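Local atomic coordinates of BH1408 protein (Bacillus halodurans, PDB entry 4E0A), a protein that probably acts as an N-acetyltransferase of the GNAT family, moving an acetyl group from acetyl-coenzyme A to an amine. Residues Leu57-Ala68 / Arg100-Ile109; Gln84-Ser92 / His120-Asp128. The protein carries 1 engineered substitution. All blocks are in the same frame, centred on the assembly; numbering follows the deposited sequence.

Contact 1 of 2, residues Leu57-Ala68 / Arg100-Ile109; sequences LVFVDEREKIGA and RRGGGIGRLI. With ACY (acetic acid), chain D.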
loop_
_atom_site.group_PDB
_atom_site.type_symbol
_atom_site.label_atom_id
_atom_site.label_comp_id
_atom_site.label_asym_id
_atom_site.label_seq_id
_atom_site.Cartn_x
_atom_site.Cartn_y
_atom_site.Cartn_z
ATOM N N LEU A 57 -21.381 4.927 5.682
ATOM C CA LEU A 57 -21.923 5.768 6.762
ATOM C C LEU A 57 -22.034 7.201 6.275
ATOM O O LEU A 57 -21.164 7.661 5.551
ATOM C CB LEU A 57 -20.971 5.744 7.951
ATOM C CG LEU A 57 -20.818 4.392 8.639
ATOM C CD1 LEU A 57 -19.579 4.385 9.545
ATOM C CD2 LEU A 57 -22.078 4.094 9.438
ATOM N N VAL A 58 -23.099 7.907 6.655
ATOM C CA VAL A 58 -23.224 9.324 6.310
ATOM C C VAL A 58 -23.567 10.149 7.536
ATOM O O VAL A 58 -24.242 9.676 8.448
ATOM C CB VAL A 58 -24.313 9.609 5.225
ATOM C CG1 VAL A 58 -23.950 8.968 3.884
ATOM C CG2 VAL A 58 -25.698 9.152 5.702
ATOM N N PHE A 59 -23.067 11.377 7.551
ATOM C CA PHE A 59 -23.410 12.349 8.563
ATOM C C PHE A 59 -24.402 13.321 7.932
ATOM O O PHE A 59 -24.122 13.897 6.877
ATOM C CB PHE A 59 -22.166 13.123 9.016
ATOM C CG PHE A 59 -22.471 14.201 10.020
ATOM C CD1 PHE A 59 -22.702 15.503 9.609
ATOM C CD2 PHE A 59 -22.549 13.904 11.375
ATOM C CE1 PHE A 59 -23.000 16.489 10.531
ATOM C CE2 PHE A 59 -22.839 14.886 12.295
ATOM C CZ PHE A 59 -23.059 16.182 11.869
ATOM N N VAL A 60 -25.563 13.498 8.561
ATOM C CA VAL A 60 -26.584 14.405 8.035
ATOM C C VAL A 60 -26.847 15.506 9.042
ATOM O O VAL A 60 -27.175 15.229 10.196
ATOM C CB VAL A 60 -27.931 13.690 7.754
ATOM C CG1 VAL A 60 -28.925 14.675 7.192
ATOM C CG2 VAL A 60 -27.745 12.508 6.822
ATOM N N ASP A 61 -26.704 16.755 8.609
ATOM C CA ASP A 61 -26.846 17.894 9.513
ATOM C C ASP A 61 -27.872 18.892 9.000
ATOM O O ASP A 61 -28.347 19.750 9.748
ATOM C CB ASP A 61 -25.500 18.604 9.686
ATOM C CG ASP A 61 -25.347 19.243 11.058
ATOM O OD1 ASP A 61 -26.169 18.951 11.960
ATOM O OD2 ASP A 61 -24.396 20.028 11.242
ATOM N N GLU A 62 -28.191 18.790 7.715
ATOM C CA GLU A 62 -29.125 19.713 7.088
ATOM C C GLU A 62 -30.015 19.007 6.088
ATOM O O GLU A 62 -29.606 18.017 5.481
ATOM C CB GLU A 62 -28.383 20.864 6.410
ATOM C CG GLU A 62 -28.725 22.217 7.002
ATOM C CD GLU A 62 -30.026 22.186 7.792
ATOM O OE1 GLU A 62 -29.973 22.052 9.037
ATOM O OE2 GLU A 62 -31.100 22.292 7.169
ATOM N N ARG A 63 -31.234 19.521 5.928
ATOM C CA ARG A 63 -32.182 18.964 4.971
ATOM C C ARG A 63 -31.546 18.855 3.590
ATOM O O ARG A 63 -30.996 19.829 3.067
ATOM C CB ARG A 63 -33.473 19.798 4.909
ATOM C CG ARG A 63 -33.320 21.239 5.370
ATOM C CD ARG A 63 -33.664 22.255 4.283
ATOM N NE ARG A 63 -35.089 22.268 3.957
ATOM C CZ ARG A 63 -35.746 23.337 3.513
ATOM N NH1 ARG A 63 -35.112 24.492 3.348
ATOM N NH2 ARG A 63 -37.041 23.253 3.240
ATOM N N GLU A 64 -31.605 17.650 3.028
ATOM C CA GLU A 64 -31.029 17.354 1.718
ATOM C C GLU A 64 -29.535 17.692 1.642
ATOM O O GLU A 64 -29.041 18.094 0.586
ATOM C CB GLU A 64 -31.810 18.074 0.605
ATOM C CG GLU A 64 -33.295 17.688 0.518
ATOM C CD GLU A 64 -34.243 18.838 0.867
ATOM O OE1 GLU A 64 -33.758 19.931 1.241
ATOM O OE2 GLU A 64 -35.477 18.649 0.766
ATOM N N LYS A 65 -28.821 17.530 2.758
ATOM C CA LYS A 65 -27.373 17.756 2.766
ATOM C C LYS A 65 -26.555 16.748 3.590
ATOM O O LYS A 65 -26.616 16.719 4.824
ATOM C CB LYS A 65 -27.009 19.199 3.127
ATOM C CG LYS A 65 -26.829 20.109 1.915
ATOM C CD LYS A 65 -25.889 21.271 2.227
ATOM C CE LYS A 65 -25.578 22.117 0.989
ATOM N NZ LYS A 65 -24.703 21.419 -0.009
ATOM N N ILE A 66 -25.778 15.930 2.884
ATOM C CA ILE A 66 -24.822 15.032 3.520
ATOM C C ILE A 66 -23.548 15.822 3.793
ATOM O O ILE A 66 -22.900 16.296 2.857
ATOM C CB ILE A 66 -24.475 13.847 2.592
ATOM C CG1 ILE A 66 -25.712 12.996 2.294
ATOM C CG2 ILE A 66 -23.329 12.992 3.177
ATOM C CD1 ILE A 66 -26.319 12.377 3.501
ATOM N N GLY A 67 -23.184 15.967 5.064
ATOM C CA GLY A 67 -21.970 16.683 5.412
ATOM C C GLY A 67 -20.686 15.868 5.356
ATOM O O GLY A 67 -19.602 16.435 5.301
ATOM N N ALA A 68 -20.805 14.540 5.381
ATOM C CA ALA A 68 -19.642 13.662 5.387
ATOM C C ALA A 68 -20.075 12.238 5.087
ATOM O O ALA A 68 -21.224 11.875 5.311
ATOM C CB ALA A 68 -18.965 13.698 6.752
ATOM N N ARG A 100 -17.809 22.274 5.533
ATOM C CA ARG A 100 -18.343 21.858 6.827
ATOM C C ARG A 100 -17.230 21.465 7.792
ATOM O O ARG A 100 -17.492 21.026 8.912
ATOM C CB ARG A 100 -19.324 20.700 6.662
ATOM C CG ARG A 100 -20.522 21.005 5.765
ATOM C CD ARG A 100 -21.292 22.226 6.255
ATOM N NE ARG A 100 -21.526 22.177 7.695
ATOM C CZ ARG A 100 -22.452 21.423 8.279
ATOM N NH1 ARG A 100 -23.239 20.644 7.546
ATOM N NH2 ARG A 100 -22.590 21.445 9.596
ATOM N N ARG A 101 -15.986 21.629 7.359
ATOM C CA ARG A 101 -14.846 21.240 8.182
ATOM C C ARG A 101 -14.619 22.147 9.398
ATOM O O ARG A 101 -15.018 23.322 9.403
ATOM C CB ARG A 101 -13.585 21.152 7.327
ATOM C CG ARG A 101 -13.638 20.009 6.323
ATOM C CD ARG A 101 -12.541 20.097 5.282
ATOM N NE ARG A 101 -12.647 18.998 4.326
ATOM C CZ ARG A 101 -11.934 18.902 3.210
ATOM N NH1 ARG A 101 -11.059 19.847 2.896
ATOM N NH2 ARG A 101 -12.102 17.864 2.402
ATOM N N GLY A 102 -14.002 21.570 10.433
ATOM C CA GLY A 102 -13.585 22.300 11.619
ATOM C C GLY A 102 -14.564 22.216 12.777
ATOM O O GLY A 102 -14.453 22.974 13.742
ATOM N N GLY A 103 -15.512 21.285 12.690
ATOM C CA GLY A 103 -16.573 21.187 13.675
ATOM C C GLY A 103 -16.771 19.816 14.295
ATOM O O GLY A 103 -17.813 19.563 14.906
ATOM N N GLY A 104 -15.786 18.933 14.146
ATOM C CA GLY A 104 -15.833 17.619 14.772
ATOM C C GLY A 104 -16.549 16.528 13.985
ATOM O O GLY A 104 -16.661 15.390 14.443
ATOM N N ILE A 105 -17.021 16.857 12.790
ATOM C CA ILE A 105 -17.745 15.875 11.976
ATOM C C ILE A 105 -16.907 14.643 11.582
ATOM O O ILE A 105 -17.367 13.512 11.723
ATOM C CB ILE A 105 -18.409 16.542 10.743
ATOM C CG1 ILE A 105 -19.522 17.488 11.217
ATOM C CG2 ILE A 105 -18.997 15.496 9.807
ATOM C CD1 ILE A 105 -20.086 18.354 10.120
ATOM N N GLY A 106 -15.680 14.852 11.115
ATOM C CA GLY A 106 -14.817 13.731 10.779
ATOM C C GLY A 106 -14.571 12.802 11.962
ATOM O O GLY A 106 -14.644 11.565 11.847
ATOM N N ARG A 107 -14.278 13.396 13.109
ATOM C CA ARG A 107 -14.086 12.630 14.339
ATOM C C ARG A 107 -15.310 11.785 14.678
ATOM O O ARG A 107 -15.180 10.634 15.065
ATOM C CB ARG A 107 -13.754 13.558 15.511
ATOM C CG ARG A 107 -13.525 12.824 16.814
ATOM C CD ARG A 107 -13.071 13.765 17.922
ATOM N NE ARG A 107 -11.617 13.939 17.946
ATOM C CZ ARG A 107 -10.791 13.236 18.722
ATOM N NH1 ARG A 107 -11.271 12.303 19.533
ATOM N NH2 ARG A 107 -9.484 13.465 18.687
ATOM N N LEU A 108 -16.504 12.349 14.529
ATOM C CA LEU A 108 -17.708 11.587 14.822
ATOM C C LEU A 108 -17.830 10.372 13.891
ATOM O O LEU A 108 -18.181 9.273 14.334
ATOM C CB LEU A 108 -18.953 12.469 14.723
ATOM C CG LEU A 108 -19.180 13.452 15.877
ATOM C CD1 LEU A 108 -20.336 14.371 15.566
ATOM C CD2 LEU A 108 -19.447 12.708 17.172
ATOM N N ILE A 109 -17.555 10.568 12.610
ATOM C CA ILE A 109 -17.590 9.443 11.655
ATOM C C ILE A 109 -16.556 8.381 12.028
ATOM O O ILE A 109 -16.848 7.181 12.042
ATOM C CB ILE A 109 -17.347 9.897 10.212
ATOM C CG1 ILE A 109 -18.567 10.665 9.683
ATOM C CG2 ILE A 109 -17.053 8.684 9.305
ATOM C CD1 ILE A 109 -19.729 9.770 9.413
HETATM C C ACY D . -13.351 17.765 10.001
HETATM O O ACY D . -12.972 18.936 10.258
HETATM O OXT ACY D . -14.492 17.329 10.276
HETATM C CH3 ACY D . -12.389 16.831 9.324
#

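Contact 2 of 2, residues Gln84-Ser92 / His120-Asp128; sequences QQRKTVYIS and HQVDAIELD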
loop_
_atom_site.group_PDB
_atom_site.type_symbol
_atom_site.label_atom_id
_atom_site.label_comp_id
_atom_site.label_asym_id
_atom_site.label_seq_id
_atom_site.Cartn_x
_atom_site.Cartn_y
_atom_site.Cartn_z
ATOM N N GLN A 84 0.744 -13.674 9.816
ATOM C CA GLN A 84 -0.349 -13.934 10.746
ATOM C C GLN A 84 -1.668 -13.742 10.017
ATOM O O GLN A 84 -1.757 -12.921 9.096
ATOM C CB GLN A 84 -0.290 -13.004 11.962
ATOM C CG GLN A 84 1.046 -12.990 12.701
ATOM C CD GLN A 84 1.312 -14.253 13.516
ATOM O OE1 GLN A 84 0.582 -15.237 13.430
ATOM N NE2 GLN A 84 2.375 -14.222 14.316
ATOM N N GLN A 85 -2.663 -14.537 10.400
ATOM C CA GLN A 85 -4.037 -14.325 9.971
ATOM C C GLN A 85 -4.480 -12.953 10.480
ATOM O O GLN A 85 -4.214 -12.587 11.631
ATOM C CB GLN A 85 -4.925 -15.413 10.563
ATOM C CG GLN A 85 -6.413 -15.253 10.265
ATOM C CD GLN A 85 -7.223 -16.438 10.749
ATOM O OE1 GLN A 85 -6.703 -17.547 10.873
ATOM N NE2 GLN A 85 -8.504 -16.212 11.029
ATOM N N ARG A 86 -5.173 -12.192 9.648
ATOM C CA ARG A 86 -5.487 -10.831 10.038
ATOM C C ARG A 86 -6.906 -10.401 9.677
ATOM O O ARG A 86 -7.377 -10.630 8.565
ATOM C CB ARG A 86 -4.467 -9.887 9.410
ATOM C CG ARG A 86 -4.331 -8.583 10.110
ATOM C CD ARG A 86 -2.975 -7.994 9.831
ATOM N NE ARG A 86 -2.993 -6.554 10.038
ATOM C CZ ARG A 86 -2.887 -5.987 11.228
ATOM N NH1 ARG A 86 -2.745 -6.750 12.303
ATOM N NH2 ARG A 86 -2.921 -4.665 11.336
ATOM N N LYS A 87 -7.563 -9.753 10.627
ATOM C CA LYS A 87 -8.898 -9.202 10.412
ATOM C C LYS A 87 -8.844 -7.697 10.662
ATOM O O LYS A 87 -8.440 -7.245 11.736
ATOM C CB LYS A 87 -9.900 -9.883 11.356
ATOM C CG LYS A 87 -11.364 -9.547 11.074
ATOM C CD LYS A 87 -12.308 -10.303 12.016
ATOM C CE LYS A 87 -13.763 -10.094 11.593
ATOM N NZ LYS A 87 -14.713 -10.792 12.504
ATOM N N THR A 88 -9.218 -6.908 9.662
ATOM C CA THR A 88 -9.191 -5.461 9.829
ATOM C C THR A 88 -10.439 -4.795 9.282
ATOM O O THR A 88 -11.223 -5.404 8.538
ATOM C CB THR A 88 -7.983 -4.809 9.091
ATOM O OG1 THR A 88 -7.980 -5.207 7.713
ATOM C CG2 THR A 88 -6.651 -5.196 9.745
ATOM N N VAL A 89 -10.608 -3.534 9.648
ATOM C CA VAL A 89 -11.527 -2.662 8.926
ATOM C C VAL A 89 -10.678 -1.778 8.033
ATOM O O VAL A 89 -9.754 -1.119 8.512
ATOM C CB VAL A 89 -12.335 -1.768 9.876
ATOM C CG1 VAL A 89 -13.094 -0.709 9.080
ATOM C CG2 VAL A 89 -13.290 -2.598 10.702
ATOM N N TYR A 90 -10.977 -1.761 6.739
ATOM C CA TYR A 90 -10.234 -0.905 5.825
ATOM C C TYR A 90 -11.110 0.249 5.374
ATOM O O TYR A 90 -12.197 0.042 4.816
ATOM C CB TYR A 90 -9.753 -1.679 4.609
ATOM C CG TYR A 90 -8.913 -0.841 3.670
ATOM C CD1 TYR A 90 -7.595 -0.531 3.983
ATOM C CD2 TYR A 90 -9.439 -0.343 2.472
ATOM C CE1 TYR A 90 -6.811 0.239 3.120
ATOM C CE2 TYR A 90 -8.663 0.438 1.618
ATOM C CZ TYR A 90 -7.348 0.714 1.948
ATOM O OH TYR A 90 -6.564 1.478 1.102
ATOM N N ILE A 91 -10.653 1.464 5.644
ATOM C CA ILE A 91 -11.392 2.649 5.240
ATOM C C ILE A 91 -10.946 3.030 3.831
ATOM O O ILE A 91 -9.841 3.530 3.649
ATOM C CB ILE A 91 -11.120 3.828 6.189
ATOM C CG1 ILE A 91 -11.504 3.467 7.636
ATOM C CG2 ILE A 91 -11.871 5.057 5.712
ATOM C CD1 ILE A 91 -11.114 4.536 8.638
ATOM N N SER A 92 -11.805 2.795 2.845
ATOM C CA SER A 92 -11.491 3.123 1.454
ATOM C C SER A 92 -11.824 4.577 1.111
ATOM O O SER A 92 -11.214 5.167 0.222
ATOM C CB SER A 92 -12.208 2.159 0.500
ATOM O OG SER A 92 -13.611 2.298 0.610
ATOM N N HIS A 120 -16.926 -6.060 15.496
ATOM C CA HIS A 120 -16.499 -7.201 14.691
ATOM C C HIS A 120 -15.164 -7.792 15.145
ATOM O O HIS A 120 -14.572 -8.629 14.452
ATOM C CB HIS A 120 -16.488 -6.830 13.206
ATOM C CG HIS A 120 -17.857 -6.593 12.655
ATOM N ND1 HIS A 120 -18.566 -5.438 12.901
ATOM C CD2 HIS A 120 -18.672 -7.387 11.921
ATOM C CE1 HIS A 120 -19.748 -5.517 12.317
ATOM N NE2 HIS A 120 -19.838 -6.690 11.718
ATOM N N GLN A 121 -14.711 -7.351 16.316
ATOM C CA GLN A 121 -13.475 -7.833 16.930
ATOM C C GLN A 121 -12.271 -7.856 15.991
ATOM O O GLN A 121 -11.504 -8.826 15.955
ATOM C CB GLN A 121 -13.699 -9.212 17.557
ATOM C CG GLN A 121 -14.654 -9.174 18.728
ATOM C CD GLN A 121 -14.650 -10.462 19.511
ATOM O OE1 GLN A 121 -15.083 -11.504 19.016
ATOM N NE2 GLN A 121 -14.145 -10.406 20.741
ATOM N N VAL A 122 -12.103 -6.776 15.235
ATOM C CA VAL A 122 -10.987 -6.688 14.306
ATOM C C VAL A 122 -9.695 -6.361 15.032
ATOM O O VAL A 122 -9.703 -5.823 16.143
ATOM C CB VAL A 122 -11.241 -5.630 13.231
ATOM C CG1 VAL A 122 -12.631 -5.845 12.640
ATOM C CG2 VAL A 122 -11.120 -4.233 13.838
ATOM N N ASP A 123 -8.587 -6.690 14.385
ATOM C CA ASP A 123 -7.267 -6.416 14.919
ATOM C C ASP A 123 -6.933 -4.943 14.815
ATOM O O ASP A 123 -6.205 -4.403 15.646
ATOM C CB ASP A 123 -6.213 -7.216 14.148
ATOM C CG ASP A 123 -6.415 -8.715 14.266
ATOM O OD1 ASP A 123 -6.312 -9.237 15.391
ATOM O OD2 ASP A 123 -6.644 -9.375 13.232
ATOM N N ALA A 124 -7.453 -4.278 13.789
ATOM C CA ALA A 124 -7.007 -2.915 13.546
ATOM C C ALA A 124 -7.881 -2.217 12.516
ATOM O O ALA A 124 -8.587 -2.872 11.741
ATOM C CB ALA A 124 -5.540 -2.927 13.068
ATOM N N ILE A 125 -7.831 -0.891 12.515
ATOM C CA ILE A 125 -8.393 -0.111 11.419
ATOM C C ILE A 125 -7.215 0.300 10.556
ATOM O O ILE A 125 -6.176 0.695 11.086
ATOM C CB ILE A 125 -9.094 1.143 11.928
ATOM C CG1 ILE A 125 -10.277 0.742 12.819
ATOM C CG2 ILE A 125 -9.567 2.009 10.761
ATOM C CD1 ILE A 125 -10.918 1.906 13.515
ATOM N N GLU A 126 -7.365 0.188 9.234
ATOM C CA GLU A 126 -6.319 0.593 8.308
ATOM C C GLU A 126 -6.888 1.480 7.197
ATOM O O GLU A 126 -8.088 1.449 6.932
ATOM C CB GLU A 126 -5.641 -0.637 7.698
ATOM C CG GLU A 126 -5.007 -1.575 8.720
ATOM C CD GLU A 126 -4.269 -2.726 8.050
ATOM O OE1 GLU A 126 -4.599 -3.054 6.885
ATOM O OE2 GLU A 126 -3.356 -3.301 8.684
ATOM N N LEU A 127 -6.021 2.271 6.569
ATOM C CA LEU A 127 -6.387 3.072 5.400
ATOM C C LEU A 127 -5.123 3.469 4.678
ATOM O O LEU A 127 -4.028 3.326 5.222
ATOM C CB LEU A 127 -7.176 4.325 5.812
ATOM C CG LEU A 127 -6.497 5.347 6.731
ATOM C CD1 LEU A 127 -5.540 6.313 5.992
ATOM C CD2 LEU A 127 -7.570 6.122 7.471
ATOM N N ASP A 128 -5.265 4.007 3.469
ATOM C CA ASP A 128 -4.112 4.542 2.769
ATOM C C ASP A 128 -4.289 6.011 2.489
ATOM O O ASP A 128 -5.362 6.454 2.103
ATOM C CB ASP A 128 -3.857 3.791 1.470
ATOM C CG ASP A 128 -3.368 2.373 1.712
ATOM O OD1 ASP A 128 -4.157 1.427 1.512
ATOM O OD2 ASP A 128 -2.199 2.207 2.123
HETATM O O HOH W 1 -6.846 -3.745 5.768
HETATM O O HOH W 2 -7.860 4.188 2.071
#

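Contact 1 of 2, residues Leu57-Ala68 / Arg100-Ile109
Phe59 and Ile105 meet at about a right angle, the methyl CG2 of the isoleucine lying over one face of the phenylalanine ring. That methyl is 4.0 Å from the ring centroid and 23° off the ring normal, a CH-pi contact, while CD1 of Ile105 reaches the rim at Phe59 CE1, 3.5 Å away. The ring is held beneath the helix because Phe59 CG stands anti to its backbone N (chi1 177°). Leu108 CD1 comes obliquely to CE2, and Ile109 CD1 touches CB of the same residue, so the first turn of the helix packs against this side chain; Ile3 and Met1 lie against it too. Ile105 CG2 also presses on Ala68 CB at 3.5 Å.

The Arg101-Gly106 turn that leads into this helix has the R-x-x-G-x-G pattern of GNAT motif A, whose backbone N-H groups in relatives bind the pyrophosphate of acetyl-coenzyme A. Here an acetate, probably from the crystallisation liquor, takes its place at the turn. Gly102 N donates to the acetate atom O at 2.8 Å. Gly106 N donates to the acetate atom OXT at 2.9 Å, and the pair is consistent with an anion site at the helix start.

At the hairpin side of the contact, Arg100 bends at chi2 and chi3, which brings its guanidinium back to Asp61, with Ile105 CD1 above one face, toward its rim. Arg100 NH2 gives a nearly straight hydrogen bond to the anti lone pair of Asp61 OD2 at 2.8 Å, part of a salt bridge, the carboxylate and guanidinium being nearly coplanar, 13° apart.

Contact 2 of 2, residues Gln84-Ser92 / His120-Asp128
Arg86 extends to Glu126, its NH2 making a salt bridge of 3.0 Å to OE2; the oxygen lies in the guanidinium plane and is met on its anti side, 32° out of the carboxylate plane. Gln148 binds the same oxygen. Lys87 meets Asp123 twice: its N donates to Asp123 OD2 at 2.8 Å, while its O receives Asp123 N at 2.7 Å. Its extended side chain carries NZ to His120 O, in the carbonyl plane, just past the helix end. Thr88 OG1 and Glu126 OE1 share a water, and CG2 touches the carboxylate carbon. A leucine in place of Glu126 would probably leave Arg86 without its salt-bridge partner and the water at Thr88 OG1 without the carboxylate oxygen that accepts its proton. Ala124 N is buried without a partner, but from Val89 the parallel pairing settles in, N to Ala124 O (3.0 Å) and O to Glu126 N (2.8 Å). Tyr90 points its hydroxyl at Asp128 OD1, at a doubtfully short distance. Ile91 N binds Glu126 O, and CD1 packs on Ile125 CG2 at 3.6 Å. Polar contacts on the Arg86-Glu126 face thus probably fix the strand register of this beta-alpha-beta unit, while its apolar face packs under helix 105-119.

Overall arrangement
After strand 2-5 and two helices the chain forms the hairpin of strands 54-62 and 65-77, turns back into the neighbouring strand 86-96, and only then reaches Arg100-Ile109, where contact 1 closes a loop of 31 residues back onto the hairpin. Helix 105-119 follows and returns the chain to strand 124-130, which contact 2 sets parallel to strand 86-96, ending a beta-alpha-beta crossover. The two closures cross, since strand 86-96 lies inside the first loop and the start of the helix inside the second. Their centres lie 24 Å apart and their nearest atoms about 7 Å apart. Contact 1 ties helix to sheet; contact 2 places strand 124-130 at the edge of this chain's sheet, where a second subunit continues it.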